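Local coordinates for reducing end xylose-releasing exo-oligoxylanase (Paenibacillus barengoltzii G22, PDB 5YXT), which probably hydrolyses xylo-oligosaccharides, releasing xylose from their reducing ends, as a family 8 glycoside hydrolase of xylan breakdown, at residues Ala78-Lys92 and Phe138-Tyr152. Residues are numbered along the deposited sequence; the frame is centred on the assembly and turned at random.
Sequences AVQYDRQDVFDRIWK and FASHRWGDREAPFNY
W143 slides its indole between V79 and Q84, with V79 CG2 over one face and Q84 CB centred over the other, 3.6 Å from the centroid of the six-membered ring in a CH-pi contact. Its edge meets F87 in a T-shaped pair, planes 79° apart, while W143 NE1 donates almost in the ring plane to D82 OD1 at 2.9 Å. An indole suits this slot because it joins broad apolar faces to one polar edge; a leucine here would probably leave the D82 carboxylate without this N-H and open a gap between V79 and Q84. F87, its CG anti to the backbone N (chi1 -173°), reaches inward, takes A139 CB over a face and turns its edge toward Y152. Also in the interior, W91 NE1 spends its proton on P149 O (2.8 Å).

Toward solvent the contact becomes polar and looser. V79 O, in the last turn of helix 68-80, takes R142 NH1 at 2.8 Å, and the D82 carboxylate stacks over the guanidinium, a bridge of charge alone. Farther along, exposed R146 forms a salt bridge with D88, though the place of R146 NH2 is less sure.

The contact thus joins the end of helix 68-80, the turn after it and the first turns of helix 84-98 to the end of helix 126-143 and the loop entering helix 152-165; M75 and L136 also touch F87, and strand 48-51 touches V86, R89 and I90.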
loop_
_atom_site.group_PDB
_atom_site.type_symbol
_atom_site.label_atom_id
_atom_site.label_comp_id
_atom_site.label_asym_id
_atom_site.label_seq_id
_atom_site.Cartn_x
_atom_site.Cartn_y
_atom_site.Cartn_z
ATOM N N ALA C 78 -10.225 7.380 -34.522
ATOM C CA ALA C 78 -10.770 8.481 -35.323
ATOM C C ALA C 78 -12.217 8.810 -34.928
ATOM O O ALA C 78 -12.597 9.987 -34.852
ATOM C CB ALA C 78 -10.675 8.139 -36.813
ATOM N N VAL C 79 -13.025 7.794 -34.626
ATOM C CA VAL C 79 -14.401 8.085 -34.242
ATOM C C VAL C 79 -14.466 8.600 -32.804
ATOM O O VAL C 79 -15.305 9.450 -32.488
ATOM C CB VAL C 79 -15.305 6.855 -34.473
ATOM C CG1 VAL C 79 -14.860 5.667 -33.638
ATOM C CG2 VAL C 79 -16.806 7.201 -34.227
ATOM N N GLN C 80 -13.578 8.147 -31.918
ATOM C CA GLN C 80 -13.573 8.705 -30.567
ATOM C C GLN C 80 -13.114 10.161 -30.572
ATOM O O GLN C 80 -13.640 10.988 -29.823
ATOM C CB GLN C 80 -12.682 7.862 -29.653
ATOM C CG GLN C 80 -13.228 6.466 -29.360
ATOM C CD GLN C 80 -14.556 6.489 -28.637
ATOM O OE1 GLN C 80 -14.904 7.466 -27.998
ATOM N NE2 GLN C 80 -15.310 5.400 -28.743
ATOM N N TYR C 81 -12.142 10.486 -31.411
ATOM C CA TYR C 81 -11.586 11.829 -31.503
ATOM C C TYR C 81 -12.323 12.726 -32.499
ATOM O O TYR C 81 -11.936 13.887 -32.662
ATOM C CB TYR C 81 -10.097 11.747 -31.871
ATOM C CG TYR C 81 -9.306 12.974 -31.470
ATOM C CD1 TYR C 81 -9.056 13.263 -30.139
ATOM C CD2 TYR C 81 -8.819 13.843 -32.429
ATOM C CE1 TYR C 81 -8.337 14.391 -29.779
ATOM C CE2 TYR C 81 -8.099 14.963 -32.084
ATOM C CZ TYR C 81 -7.861 15.233 -30.763
ATOM O OH TYR C 81 -7.145 16.357 -30.436
ATOM N N ASP C 82 -13.362 12.217 -33.172
ATOM C CA ASP C 82 -14.237 13.018 -34.042
ATOM C C ASP C 82 -13.493 13.540 -35.273
ATOM O O ASP C 82 -13.501 14.738 -35.566
ATOM C CB ASP C 82 -14.880 14.176 -33.275
ATOM C CG ASP C 82 -16.139 14.680 -33.932
ATOM O OD1 ASP C 82 -16.562 14.087 -34.946
ATOM O OD2 ASP C 82 -16.704 15.681 -33.440
ATOM N N ARG C 83 -12.846 12.634 -36.005
ATOM C CA ARG C 83 -12.253 12.979 -37.300
ATOM C C ARG C 83 -12.734 11.979 -38.340
ATOM O O ARG C 83 -12.113 10.936 -38.583
ATOM C CB ARG C 83 -10.741 13.047 -37.223
ATOM C CG ARG C 83 -10.281 14.443 -36.785
ATOM C CD ARG C 83 -9.216 14.343 -35.733
ATOM N NE ARG C 83 -8.467 15.582 -35.452
ATOM C CZ ARG C 83 -8.940 16.649 -34.799
ATOM N NH1 ARG C 83 -10.182 16.660 -34.309
ATOM N NH2 ARG C 83 -8.145 17.702 -34.607
ATOM N N GLN C 84 -13.855 12.327 -38.975
ATOM C CA GLN C 84 -14.463 11.453 -39.969
ATOM C C GLN C 84 -13.588 11.309 -41.201
ATOM O O GLN C 84 -13.593 10.251 -41.837
ATOM C CB GLN C 84 -15.841 11.990 -40.360
ATOM C CG GLN C 84 -16.643 11.015 -41.199
ATOM C CD GLN C 84 -18.069 11.485 -41.413
ATOM O OE1 GLN C 84 -18.929 10.730 -41.873
ATOM N NE2 GLN C 84 -18.327 12.734 -41.079
ATOM N N ASP C 85 -12.836 12.358 -41.558
ATOM C CA ASP C 85 -11.979 12.272 -42.732
ATOM C C ASP C 85 -10.940 11.165 -42.576
ATOM O O ASP C 85 -10.736 10.367 -43.496
ATOM C CB ASP C 85 -11.315 13.628 -43.006
ATOM C CG ASP C 85 -10.559 14.186 -41.802
ATOM O OD1 ASP C 85 -11.000 13.991 -40.636
ATOM O OD2 ASP C 85 -9.510 14.836 -42.035
ATOM N N VAL C 86 -10.279 11.089 -41.418
ATOM C CA VAL C 86 -9.321 10.006 -41.188
ATOM C C VAL C 86 -10.038 8.660 -41.156
ATOM O O VAL C 86 -9.601 7.691 -41.783
ATOM C CB VAL C 86 -8.529 10.246 -39.891
ATOM C CG1 VAL C 86 -7.748 8.985 -39.506
ATOM C CG2 VAL C 86 -7.596 11.431 -40.047
ATOM N N PHE C 87 -11.157 8.591 -40.439
ATOM C CA PHE C 87 -11.958 7.371 -40.393
ATOM C C PHE C 87 -12.278 6.860 -41.791
ATOM O O PHE C 87 -12.052 5.685 -42.096
ATOM C CB PHE C 87 -13.244 7.632 -39.604
ATOM C CG PHE C 87 -14.064 6.390 -39.354
ATOM C CD1 PHE C 87 -14.844 5.848 -40.355
ATOM C CD2 PHE C 87 -14.036 5.758 -38.108
ATOM C CE1 PHE C 87 -15.595 4.691 -40.134
ATOM C CE2 PHE C 87 -14.790 4.617 -37.879
ATOM C CZ PHE C 87 -15.567 4.081 -38.896
ATOM N N ASP C 88 -12.792 7.737 -42.665
ATOM C CA ASP C 88 -13.228 7.278 -43.980
ATOM C C ASP C 88 -12.052 6.861 -44.853
ATOM O O ASP C 88 -12.159 5.898 -45.623
ATOM C CB ASP C 88 -14.050 8.365 -44.673
ATOM C CG ASP C 88 -15.467 8.462 -44.130
ATOM O OD1 ASP C 88 -15.863 7.587 -43.328
ATOM O OD2 ASP C 88 -16.199 9.406 -44.510
ATOM N N ARG C 89 -10.918 7.548 -44.731
ATOM C CA ARG C 89 -9.737 7.157 -45.487
ATOM C C ARG C 89 -9.283 5.754 -45.108
ATOM O O ARG C 89 -8.992 4.925 -45.979
ATOM C CB ARG C 89 -8.623 8.181 -45.259
ATOM C CG ARG C 89 -8.777 9.474 -46.076
ATOM C CD ARG C 89 -7.804 10.535 -45.582
ATOM N NE ARG C 89 -7.766 11.738 -46.415
ATOM C CZ ARG C 89 -7.048 11.866 -47.529
ATOM N NH1 ARG C 89 -7.077 13.013 -48.206
ATOM N NH2 ARG C 89 -6.314 10.848 -47.980
ATOM N N ILE C 90 -9.217 5.465 -43.804
ATOM C CA ILE C 90 -8.803 4.133 -43.355
ATOM C C ILE C 90 -9.804 3.083 -43.821
ATOM O O ILE C 90 -9.435 2.047 -44.390
ATOM C CB ILE C 90 -8.640 4.105 -41.822
ATOM C CG1 ILE C 90 -7.581 5.126 -41.360
ATOM C CG2 ILE C 90 -8.279 2.695 -41.351
ATOM C CD1 ILE C 90 -7.379 5.178 -39.814
ATOM N N TRP C 91 -11.089 3.346 -43.600
ATOM C CA TRP C 91 -12.116 2.390 -43.987
ATOM C C TRP C 91 -12.114 2.154 -45.491
ATOM O O TRP C 91 -12.336 1.031 -45.944
ATOM C CB TRP C 91 -13.481 2.873 -43.510
ATOM C CG TRP C 91 -14.612 1.940 -43.856
ATOM C CD1 TRP C 91 -15.750 2.258 -44.554
ATOM C CD2 TRP C 91 -14.723 0.543 -43.530
ATOM N NE1 TRP C 91 -16.552 1.155 -44.682
ATOM C CE2 TRP C 91 -15.950 0.088 -44.067
ATOM C CE3 TRP C 91 -13.904 -0.366 -42.850
ATOM C CZ2 TRP C 91 -16.380 -1.238 -43.940
ATOM C CZ3 TRP C 91 -14.332 -1.687 -42.720
ATOM C CH2 TRP C 91 -15.562 -2.109 -43.272
ATOM N N LYS C 92 -11.816 3.191 -46.281
ATOM C CA LYS C 92 -11.785 3.027 -47.734
ATOM C C LYS C 92 -10.651 2.108 -48.161
ATOM O O LYS C 92 -10.851 1.198 -48.972
ATOM C CB LYS C 92 -11.658 4.389 -48.424
ATOM C CG LYS C 92 -11.831 4.337 -49.956
ATOM C CD LYS C 92 -12.894 3.326 -50.375
ATOM C CE LYS C 92 -13.584 3.713 -51.679
ATOM N NZ LYS C 92 -14.476 2.614 -52.180
ATOM N N PHE C 138 -20.348 3.073 -33.971
ATOM C CA PHE C 138 -20.104 4.402 -33.423
ATOM C C PHE C 138 -20.091 5.453 -34.524
ATOM O O PHE C 138 -20.596 6.560 -34.334
ATOM C CB PHE C 138 -18.769 4.442 -32.667
ATOM C CG PHE C 138 -18.794 3.758 -31.314
ATOM C CD1 PHE C 138 -20.003 3.426 -30.699
ATOM C CD2 PHE C 138 -17.605 3.450 -30.658
ATOM C CE1 PHE C 138 -20.021 2.780 -29.449
ATOM C CE2 PHE C 138 -17.618 2.820 -29.421
ATOM C CZ PHE C 138 -18.841 2.483 -28.818
ATOM N N ALA C 139 -19.484 5.141 -35.672
ATOM C CA ALA C 139 -19.465 6.116 -36.760
ATOM C C ALA C 139 -20.875 6.374 -37.269
ATOM O O ALA C 139 -21.245 7.519 -37.551
ATOM C CB ALA C 139 -18.556 5.628 -37.896
ATOM N N SER C 140 -21.676 5.315 -37.384
ATOM C CA SER C 140 -23.069 5.475 -37.776
ATOM C C SER C 140 -23.811 6.365 -36.787
ATOM O O SER C 140 -24.644 7.188 -37.183
ATOM C CB SER C 140 -23.733 4.101 -37.887
ATOM O OG SER C 140 -25.103 4.200 -38.227
ATOM N N HIS C 141 -23.500 6.239 -35.500
ATOM C CA HIS C 141 -24.228 6.999 -34.485
ATOM C C HIS C 141 -23.742 8.437 -34.372
ATOM O O HIS C 141 -24.562 9.354 -34.203
ATOM C CB HIS C 141 -24.120 6.297 -33.132
ATOM C CG HIS C 141 -24.718 4.926 -33.124
ATOM N ND1 HIS C 141 -24.487 4.018 -32.115
ATOM C CD2 HIS C 141 -25.535 4.308 -34.012
ATOM C CE1 HIS C 141 -25.138 2.900 -32.380
ATOM N NE2 HIS C 141 -25.780 3.050 -33.526
ATOM N N ARG C 142 -22.423 8.663 -34.443
ATOM C CA ARG C 142 -21.915 10.029 -34.306
ATOM C C ARG C 142 -22.212 10.863 -35.547
ATOM O O ARG C 142 -22.521 12.052 -35.439
ATOM C CB ARG C 142 -20.400 10.059 -34.070
ATOM C CG ARG C 142 -19.857 9.310 -32.872
ATOM C CD ARG C 142 -18.524 9.956 -32.404
ATOM N NE ARG C 142 -18.680 11.363 -32.011
ATOM C CZ ARG C 142 -17.722 12.089 -31.438
ATOM N NH1 ARG C 142 -16.523 11.565 -31.219
ATOM N NH2 ARG C 142 -17.947 13.345 -31.089
ATOM N N TRP C 143 -22.069 10.274 -36.737
ATOM C CA TRP C 143 -22.047 11.040 -37.974
ATOM C C TRP C 143 -23.158 10.696 -38.937
ATOM O O TRP C 143 -23.473 11.528 -39.794
ATOM C CB TRP C 143 -20.715 10.839 -38.710
ATOM C CG TRP C 143 -19.505 11.107 -37.898
ATOM C CD1 TRP C 143 -19.307 12.142 -37.031
ATOM C CD2 TRP C 143 -18.295 10.344 -37.900
ATOM N NE1 TRP C 143 -18.053 12.057 -36.476
ATOM C CE2 TRP C 143 -17.409 10.965 -36.996
ATOM C CE3 TRP C 143 -17.881 9.183 -38.564
ATOM C CZ2 TRP C 143 -16.130 10.473 -36.746
ATOM C CZ3 TRP C 143 -16.612 8.694 -38.315
ATOM C CH2 TRP C 143 -15.752 9.342 -37.416
ATOM N N GLY C 144 -23.723 9.494 -38.855
ATOM C CA GLY C 144 -24.752 9.073 -39.776
ATOM C C GLY C 144 -24.194 8.300 -40.950
ATOM O O GLY C 144 -23.121 8.628 -41.472
ATOM N N ASP C 145 -24.915 7.260 -41.366
ATOM C CA ASP C 145 -24.527 6.506 -42.545
ATOM C C ASP C 145 -24.450 7.431 -43.751
ATOM O O ASP C 145 -25.219 8.387 -43.874
ATOM C CB ASP C 145 -25.534 5.383 -42.813
ATOM C CG ASP C 145 -25.253 4.140 -41.998
ATOM O OD1 ASP C 145 -24.630 4.272 -40.927
ATOM O OD2 ASP C 145 -25.654 3.035 -42.432
ATOM N N ARG C 146 -23.494 7.151 -44.628
ATOM C CA ARG C 146 -23.446 7.761 -45.947
ATOM C C ARG C 146 -23.616 6.645 -46.966
ATOM O O ARG C 146 -24.060 5.552 -46.608
ATOM C CB ARG C 146 -22.132 8.510 -46.138
ATOM C CG ARG C 146 -22.241 9.814 -46.882
ATOM C CD ARG C 146 -20.866 10.433 -46.932
ATOM N NE ARG C 146 -20.232 10.245 -45.638
ATOM C CZ ARG C 146 -18.961 9.929 -45.459
ATOM N NH1 ARG C 146 -18.147 9.768 -46.494
ATOM N NH2 ARG C 146 -18.503 9.781 -44.226
ATOM N N GLU C 147 -23.255 6.880 -48.220
ATOM C CA GLU C 147 -23.457 5.857 -49.236
ATOM C C GLU C 147 -22.309 4.852 -49.246
ATOM O O GLU C 147 -21.171 5.175 -48.893
ATOM C CB GLU C 147 -23.614 6.496 -50.614
ATOM C CG GLU C 147 -24.440 5.665 -51.572
ATOM C CD GLU C 147 -25.629 4.986 -50.910
ATOM O OE1 GLU C 147 -26.720 5.597 -50.828
ATOM O OE2 GLU C 147 -25.466 3.832 -50.466
ATOM N N ALA C 148 -22.627 3.632 -49.674
ATOM C CA ALA C 148 -21.685 2.525 -49.625
ATOM C C ALA C 148 -20.368 2.920 -50.292
ATOM O O ALA C 148 -20.376 3.647 -51.295
ATOM C CB ALA C 148 -22.277 1.294 -50.317
ATOM N N PRO C 149 -19.220 2.477 -49.759
ATOM C CA PRO C 149 -19.139 1.609 -48.574
ATOM C C PRO C 149 -19.166 2.344 -47.233
ATOM O O PRO C 149 -18.846 1.743 -46.198
ATOM C CB PRO C 149 -17.796 0.908 -48.758
ATOM C CG PRO C 149 -16.943 1.925 -49.491
ATOM C CD PRO C 149 -17.898 2.706 -50.380
ATOM N N PHE C 150 -19.548 3.617 -47.234
ATOM C CA PHE C 150 -19.636 4.380 -45.997
ATOM C C PHE C 150 -21.027 4.333 -45.381
ATOM O O PHE C 150 -21.406 5.256 -44.649
ATOM C CB PHE C 150 -19.195 5.824 -46.229
ATOM C CG PHE C 150 -17.869 5.942 -46.929
ATOM C CD1 PHE C 150 -16.705 5.486 -46.323
ATOM C CD2 PHE C 150 -17.783 6.498 -48.198
ATOM C CE1 PHE C 150 -15.483 5.587 -46.970
ATOM C CE2 PHE C 150 -16.565 6.602 -48.849
ATOM C CZ PHE C 150 -15.415 6.148 -48.238
ATOM N N ASN C 151 -21.786 3.271 -45.655
ATOM C CA ASN C 151 -23.056 3.017 -44.987
ATOM C C ASN C 151 -22.738 2.244 -43.709
ATOM O O ASN C 151 -22.980 1.045 -43.596
ATOM C CB ASN C 151 -24.019 2.273 -45.913
ATOM C CG ASN C 151 -23.397 1.033 -46.569
ATOM O OD1 ASN C 151 -22.179 0.949 -46.773
ATOM N ND2 ASN C 151 -24.247 0.057 -46.899
ATOM N N TYR C 152 -22.203 2.982 -42.721
ATOM C CA TYR C 152 -21.441 2.385 -41.619
ATOM C C TYR C 152 -22.234 1.319 -40.869
ATOM O O TYR C 152 -21.732 0.217 -40.630
ATOM C CB TYR C 152 -21.001 3.467 -40.627
ATOM C CG TYR C 152 -20.260 4.667 -41.199
ATOM C CD1 TYR C 152 -19.043 4.514 -41.856
ATOM C CD2 TYR C 152 -20.767 5.955 -41.044
ATOM C CE1 TYR C 152 -18.358 5.609 -42.352
ATOM C CE2 TYR C 152 -20.087 7.067 -41.535
ATOM C CZ TYR C 152 -18.884 6.889 -42.193
ATOM O OH TYR C 152 -18.192 7.982 -42.687
HETATM O O HOH W 1 -21.733 10.809 -42.373
#